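Local coordinates for hypothetical protein (Pyrococcus furiosus, PDB 1YB3) that is of unknown function but belongs to the DUF3201 family, here represented by a single-chain protein of helices and antiparallel sheet from a hyperthermophilic archaeon, at residues G56-M61 with A114-E119; G73-A78 with Y84-F89. All blocks are in the same frame, centred on the assembly; numbering follows the deposited sequence.

Interaction 1 (G56-M61 with A114-E119); sequences GKWEEM and AENFLE
The indole of W58 lies with one face against the backbone of N116 and F117. F117 CA sits almost squarely over the five-membered ring, 3.6 Å from its centroid and 11° off the ring normal, which is the geometry of a CH-pi contact. N116 O rests over the same face, 3.4 Å from W58 CE2, its height of about 3.2 Å above the ring plane showing that it approaches from over the face. The six-membered ring takes N116 CB as a second, more slanted CH-pi partner. Beyond it the amide of N116 is turned 39° against the indole plane and brings ND2 to 3.4 Å from W58 CZ3. That nitrogen is spent elsewhere, as a donor to the carbonyl oxygen of Y51, so that its position above the CZ3 rim is probably held by Y51.

These parts of the fold are far apart in sequence: 57-60 pairs with 51-54 as a two-stranded antiparallel sheet, while 114-119 is the loop joining strands 108-112 and 120-123 of the large antiparallel sheet. W58 therefore packs the small sheet onto an edge connection of the large one. Two further aromatic residues meet the indole, Y53 edge-to-face and F110 with its plane steeply inclined.

At the attachment end of the indole, W58 CB meets F117 CB at 3.6 Å. F117 holds CG between its backbone N and carbonyl carbon (chi1 71°), which carries the phenyl ring away from the indole to stack on Y51. The loop is braced internally: E115 N donates to E119 OE1 at 2.8 Å, and E115 O accepts from both L118 N and E119 N.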
loop_
_atom_site.group_PDB
_atom_site.type_symbol
_atom_site.label_atom_id
_atom_site.label_comp_id
_atom_site.label_asym_id
_atom_site.label_seq_id
_atom_site.Cartn_x
_atom_site.Cartn_y
_atom_site.Cartn_z
ATOM N N GLY A 56 4.315 -13.962 -9.722
ATOM C CA GLY A 56 4.670 -13.282 -10.967
ATOM C C GLY A 56 3.512 -12.820 -11.832
ATOM O O GLY A 56 3.717 -12.408 -12.972
ATOM N N LYS A 57 2.294 -12.879 -11.292
ATOM C CA LYS A 57 1.100 -12.504 -12.044
ATOM C C LYS A 57 0.059 -11.816 -11.156
ATOM O O LYS A 57 -0.142 -12.207 -10.003
ATOM C CB LYS A 57 0.499 -13.745 -12.722
ATOM C CG LYS A 57 -0.768 -13.491 -13.538
ATOM N N TRP A 58 -0.589 -10.786 -11.703
ATOM C CA TRP A 58 -1.724 -10.151 -11.052
ATOM C C TRP A 58 -2.950 -11.054 -11.173
ATOM O O TRP A 58 -3.288 -11.506 -12.277
ATOM C CB TRP A 58 -2.016 -8.792 -11.677
ATOM C CG TRP A 58 -0.959 -7.747 -11.429
ATOM C CD1 TRP A 58 -0.055 -7.259 -12.334
ATOM C CD2 TRP A 58 -0.704 -7.049 -10.193
ATOM N NE1 TRP A 58 0.745 -6.309 -11.739
ATOM C CE2 TRP A 58 0.368 -6.157 -10.430
ATOM C CE3 TRP A 58 -1.279 -7.092 -8.913
ATOM C CZ2 TRP A 58 0.887 -5.315 -9.428
ATOM C CZ3 TRP A 58 -0.763 -6.251 -7.917
ATOM C CH2 TRP A 58 0.309 -5.377 -8.186
ATOM N N GLU A 59 -3.594 -11.328 -10.035
ATOM C CA GLU A 59 -4.765 -12.207 -9.968
ATOM C C GLU A 59 -5.889 -11.541 -9.198
ATOM O O GLU A 59 -5.653 -10.988 -8.120
ATOM C CB GLU A 59 -4.407 -13.509 -9.237
ATOM C CG GLU A 59 -3.266 -14.310 -9.833
ATOM C CD GLU A 59 -3.657 -15.060 -11.093
ATOM O OE1 GLU A 59 -4.873 -15.176 -11.375
ATOM O OE2 GLU A 59 -2.745 -15.538 -11.800
ATOM N N GLU A 60 -7.115 -11.607 -9.724
ATOM C CA GLU A 60 -8.244 -10.965 -9.060
ATOM C C GLU A 60 -8.757 -11.743 -7.859
ATOM O O GLU A 60 -8.939 -12.952 -7.923
ATOM C CB GLU A 60 -9.389 -10.705 -10.049
ATOM C CG GLU A 60 -10.456 -9.789 -9.495
ATOM C CD GLU A 60 -11.592 -9.545 -10.463
ATOM O OE1 GLU A 60 -11.483 -9.978 -11.629
ATOM O OE2 GLU A 60 -12.586 -8.912 -10.048
HETATM N N MSE A 61 -8.966 -11.031 -6.757
HETATM C CA MSE A 61 -9.642 -11.586 -5.594
HETATM C C MSE A 61 -11.123 -11.263 -5.702
HETATM O O MSE A 61 -11.534 -10.138 -5.457
HETATM C CB MSE A 61 -9.080 -10.984 -4.298
HETATM C CG MSE A 61 -7.608 -11.175 -4.141
HETATM SE SE MSE A 61 -6.893 -10.336 -2.484
HETATM C CE MSE A 61 -6.822 -8.468 -3.127
ATOM N N ALA A 114 -4.294 4.163 -11.550
ATOM C CA ALA A 114 -5.648 3.804 -11.104
ATOM C C ALA A 114 -5.845 2.309 -10.834
ATOM O O ALA A 114 -6.523 1.944 -9.880
ATOM C CB ALA A 114 -6.698 4.302 -12.094
ATOM N N GLU A 115 -5.249 1.460 -11.671
ATOM C CA GLU A 115 -5.332 0.002 -11.497
ATOM C C GLU A 115 -3.965 -0.644 -11.287
ATOM O O GLU A 115 -3.082 -0.516 -12.138
ATOM C CB GLU A 115 -6.004 -0.648 -12.721
ATOM C CG GLU A 115 -7.315 0.006 -13.161
ATOM C CD GLU A 115 -8.420 -0.089 -12.127
ATOM O OE1 GLU A 115 -8.366 -0.986 -11.256
ATOM O OE2 GLU A 115 -9.355 0.740 -12.194
ATOM N N ASN A 116 -3.779 -1.363 -10.171
ATOM C CA ASN A 116 -2.486 -2.006 -9.941
ATOM C C ASN A 116 -2.106 -3.050 -10.981
ATOM O O ASN A 116 -0.950 -3.185 -11.321
ATOM C CB ASN A 116 -2.353 -2.581 -8.512
ATOM C CG ASN A 116 -3.424 -3.608 -8.173
ATOM O OD1 ASN A 116 -4.343 -3.877 -8.969
ATOM N ND2 ASN A 116 -3.319 -4.189 -6.971
ATOM N N PHE A 117 -3.090 -3.781 -11.494
ATOM C CA PHE A 117 -2.791 -4.852 -12.440
ATOM C C PHE A 117 -2.439 -4.308 -13.839
ATOM O O PHE A 117 -1.807 -5.006 -14.643
ATOM C CB PHE A 117 -3.956 -5.844 -12.512
ATOM C CG PHE A 117 -5.175 -5.299 -13.191
ATOM C CD1 PHE A 117 -5.364 -5.488 -14.568
ATOM C CD2 PHE A 117 -6.133 -4.591 -12.478
ATOM C CE1 PHE A 117 -6.481 -4.982 -15.205
ATOM C CE2 PHE A 117 -7.261 -4.077 -13.109
ATOM C CZ PHE A 117 -7.431 -4.278 -14.485
ATOM N N LEU A 118 -2.843 -3.068 -14.110
ATOM C CA LEU A 118 -2.709 -2.482 -15.444
ATOM C C LEU A 118 -1.635 -1.401 -15.543
ATOM O O LEU A 118 -0.820 -1.435 -16.444
ATOM C CB LEU A 118 -4.047 -1.916 -15.920
ATOM C CG LEU A 118 -4.150 -1.528 -17.408
ATOM C CD1 LEU A 118 -3.963 -2.761 -18.305
ATOM C CD2 LEU A 118 -5.476 -0.836 -17.686
ATOM N N GLU A 119 -1.645 -0.439 -14.621
ATOM C CA GLU A 119 -0.771 0.711 -14.737
ATOM C C GLU A 119 0.359 0.659 -13.728
ATOM O O GLU A 119 0.401 1.475 -12.805
ATOM C CB GLU A 119 -1.565 2.013 -14.557
ATOM C CG GLU A 119 -2.510 2.375 -15.700
ATOM C CD GLU A 119 -3.978 2.265 -15.348
ATOM O OE1 GLU A 119 -4.351 2.402 -14.164
ATOM O OE2 GLU A 119 -4.787 2.079 -16.275
#

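Interaction 2 (G73-A78 with Y84-F89); sequences GGEVGA and YFVFAF
Y84 lays its ring over G77 on one face of this strand pair. G77 N stands 3.8 Å above the centre of the ring, and Y84 CE2 comes to 3.4 Å from G77 C. Placing CG between the backbone N and the carbonyl carbon (chi1 70°) swings the ring across onto the neighbouring strand. A side chain at G77 would collide with Y84 OH, so the absence of one permits this overlap. The hydroxyl goes on to hydrogen-bond H65 NE2 of strand 65-71, tying a third strand to the pair. A leucine in place of Y84 would probably uncover part of the G77 backbone and leave H65 without this hydroxyl partner.

On the other face, G74 and F87 repeat the glycine-aromatic pairing: G74 CA lies over the F87 ring, 3.9 Å from its centroid and 27° off the normal, as a CH-pi contact. Beside them V76 CG2 touches F85 CB. This is the tightly packed face, buried against helix 155-171, where I162 meets both V76 and F85, and F165 lies nearly parallel to the F87 ring.

E75 and V86, both partly exposed, share the face of Y84, which is looser toward the G73 end. They touch through E75 CB and V86 CG1 at 3.7 Å. Near the exposed G73, a water donates to G73 O at 2.6 Å and weakly to V86 O; G73 O also accepts from A88 N.

Backbone bonds run in both directions at E75-V86 and at G77-Y84; V76-F85 is the non-hydrogen-bonded pair between them, and G74-F87 the next one beyond E75-V86. With the segment axes at 169°, this is the ladder of an antiparallel beta hairpin, formed by adjacent strands 74-79 and 82-90 within a helix-backed sheet.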
loop_
_atom_site.group_PDB
_atom_site.type_symbol
_atom_site.label_atom_id
_atom_site.label_comp_id
_atom_site.label_asym_id
_atom_site.label_seq_id
_atom_site.Cartn_x
_atom_site.Cartn_y
_atom_site.Cartn_z
ATOM N N GLY A 73 -5.812 10.120 1.358
ATOM C CA GLY A 73 -5.326 9.288 0.253
ATOM C C GLY A 73 -4.709 7.960 0.640
ATOM O O GLY A 73 -4.131 7.258 -0.209
ATOM N N GLY A 74 -4.879 7.578 1.906
ATOM C CA GLY A 74 -4.284 6.340 2.413
ATOM C C GLY A 74 -5.282 5.208 2.667
ATOM O O GLY A 74 -6.474 5.465 2.900
ATOM N N GLU A 75 -4.766 3.974 2.609
ATOM C CA GLU A 75 -5.500 2.740 2.955
ATOM C C GLU A 75 -4.537 1.778 3.623
ATOM O O GLU A 75 -3.395 1.634 3.186
ATOM C CB GLU A 75 -6.114 2.079 1.704
ATOM C CG GLU A 75 -7.207 2.904 0.997
ATOM C CD GLU A 75 -8.582 2.834 1.673
ATOM O OE1 GLU A 75 -8.784 2.002 2.581
ATOM O OE2 GLU A 75 -9.470 3.624 1.282
ATOM N N VAL A 76 -4.996 1.117 4.686
ATOM C CA VAL A 76 -4.223 0.043 5.306
ATOM C C VAL A 76 -5.124 -1.189 5.299
ATOM O O VAL A 76 -6.309 -1.094 5.613
ATOM C CB VAL A 76 -3.903 0.395 6.741
ATOM C CG1 VAL A 76 -3.203 -0.756 7.452
ATOM C CG2 VAL A 76 -3.051 1.671 6.756
ATOM N N GLY A 77 -4.561 -2.339 4.971
ATOM C CA GLY A 77 -5.411 -3.563 4.916
ATOM C C GLY A 77 -4.621 -4.850 4.984
ATOM O O GLY A 77 -3.414 -4.845 5.264
ATOM N N ALA A 78 -5.304 -5.971 4.754
ATOM C CA ALA A 78 -4.608 -7.257 4.718
ATOM C C ALA A 78 -5.252 -8.093 3.647
ATOM O O ALA A 78 -6.465 -7.957 3.377
ATOM C CB ALA A 78 -4.690 -7.970 6.060
ATOM N N TYR A 84 -0.718 -4.541 4.143
ATOM C CA TYR A 84 -0.194 -3.545 3.215
ATOM C C TYR A 84 -0.698 -2.164 3.627
ATOM O O TYR A 84 -1.675 -2.036 4.374
ATOM C CB TYR A 84 -0.616 -3.853 1.779
ATOM C CG TYR A 84 -2.097 -3.638 1.560
ATOM C CD1 TYR A 84 -2.574 -2.405 1.150
ATOM C CD2 TYR A 84 -3.024 -4.655 1.833
ATOM C CE1 TYR A 84 -3.959 -2.169 0.985
ATOM C CE2 TYR A 84 -4.402 -4.433 1.662
ATOM C CZ TYR A 84 -4.851 -3.204 1.240
ATOM O OH TYR A 84 -6.206 -2.974 1.082
ATOM N N PHE A 85 -0.011 -1.128 3.155
ATOM C CA PHE A 85 -0.602 0.194 3.149
ATOM C C PHE A 85 -0.280 0.835 1.818
ATOM O O PHE A 85 0.658 0.433 1.122
ATOM C CB PHE A 85 -0.133 1.053 4.343
ATOM C CG PHE A 85 1.341 1.385 4.314
ATOM C CD1 PHE A 85 1.784 2.535 3.672
ATOM C CD2 PHE A 85 2.263 0.559 4.945
ATOM C CE1 PHE A 85 3.146 2.865 3.641
ATOM C CE2 PHE A 85 3.650 0.867 4.899
ATOM C CZ PHE A 85 4.077 2.021 4.233
ATOM N N VAL A 86 -1.103 1.805 1.454
ATOM C CA VAL A 86 -0.931 2.513 0.190
ATOM C C VAL A 86 -1.359 3.955 0.374
ATOM O O VAL A 86 -2.363 4.214 1.046
ATOM C CB VAL A 86 -1.740 1.821 -0.965
ATOM C CG1 VAL A 86 -3.194 1.635 -0.589
ATOM C CG2 VAL A 86 -1.579 2.577 -2.307
ATOM N N PHE A 87 -0.599 4.894 -0.207
ATOM C CA PHE A 87 -1.018 6.289 -0.252
ATOM C C PHE A 87 -1.030 6.758 -1.687
ATOM O O PHE A 87 -0.119 6.417 -2.449
ATOM C CB PHE A 87 -0.051 7.170 0.533
ATOM C CG PHE A 87 -0.321 7.175 2.020
ATOM C CD1 PHE A 87 -1.185 8.111 2.561
ATOM C CD2 PHE A 87 0.297 6.256 2.851
ATOM C CE1 PHE A 87 -1.460 8.134 3.928
ATOM C CE2 PHE A 87 0.029 6.274 4.249
ATOM C CZ PHE A 87 -0.842 7.211 4.760
ATOM N N ALA A 88 -2.046 7.551 -2.020
ATOM C CA ALA A 88 -2.205 8.124 -3.359
ATOM C C ALA A 88 -1.908 9.606 -3.284
ATOM O O ALA A 88 -2.411 10.299 -2.376
ATOM C CB ALA A 88 -3.624 7.902 -3.865
ATOM N N PHE A 89 -1.145 10.107 -4.256
ATOM C CA PHE A 89 -0.844 11.532 -4.342
ATOM C C PHE A 89 -1.064 12.034 -5.779
ATOM O O PHE A 89 -0.775 11.291 -6.733
ATOM C CB PHE A 89 0.600 11.815 -3.935
ATOM C CG PHE A 89 0.942 11.384 -2.525
ATOM C CD1 PHE A 89 0.391 12.051 -1.425
ATOM C CD2 PHE A 89 1.840 10.345 -2.298
ATOM C CE1 PHE A 89 0.716 11.646 -0.112
ATOM C CE2 PHE A 89 2.174 9.959 -0.998
ATOM C CZ PHE A 89 1.602 10.617 0.089
HETATM O O HOH W 1 -5.065 4.933 -0.931
#

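How the interactions relate
Interaction 2 lies near the middle of the protein, its centre about 4 Å from that of the chain, whereas interaction 1 is a surface contact about 13 Å out. The two hold different elements: interaction 2 pairs neighbouring strands of the large sheet, and interaction 1 brings the small two-stranded sheet against a loop of the large one. Both set aromatic rings over backbone, but the hairpin adds five main-chain hydrogen bonds, while interaction 1 relies on packing around one indole. The buried area follows suit, 455 against 178 Å². In sequence the hairpin falls between 56-61 and 114-119; the nearest atoms of the two contacts stay about 6 Å apart.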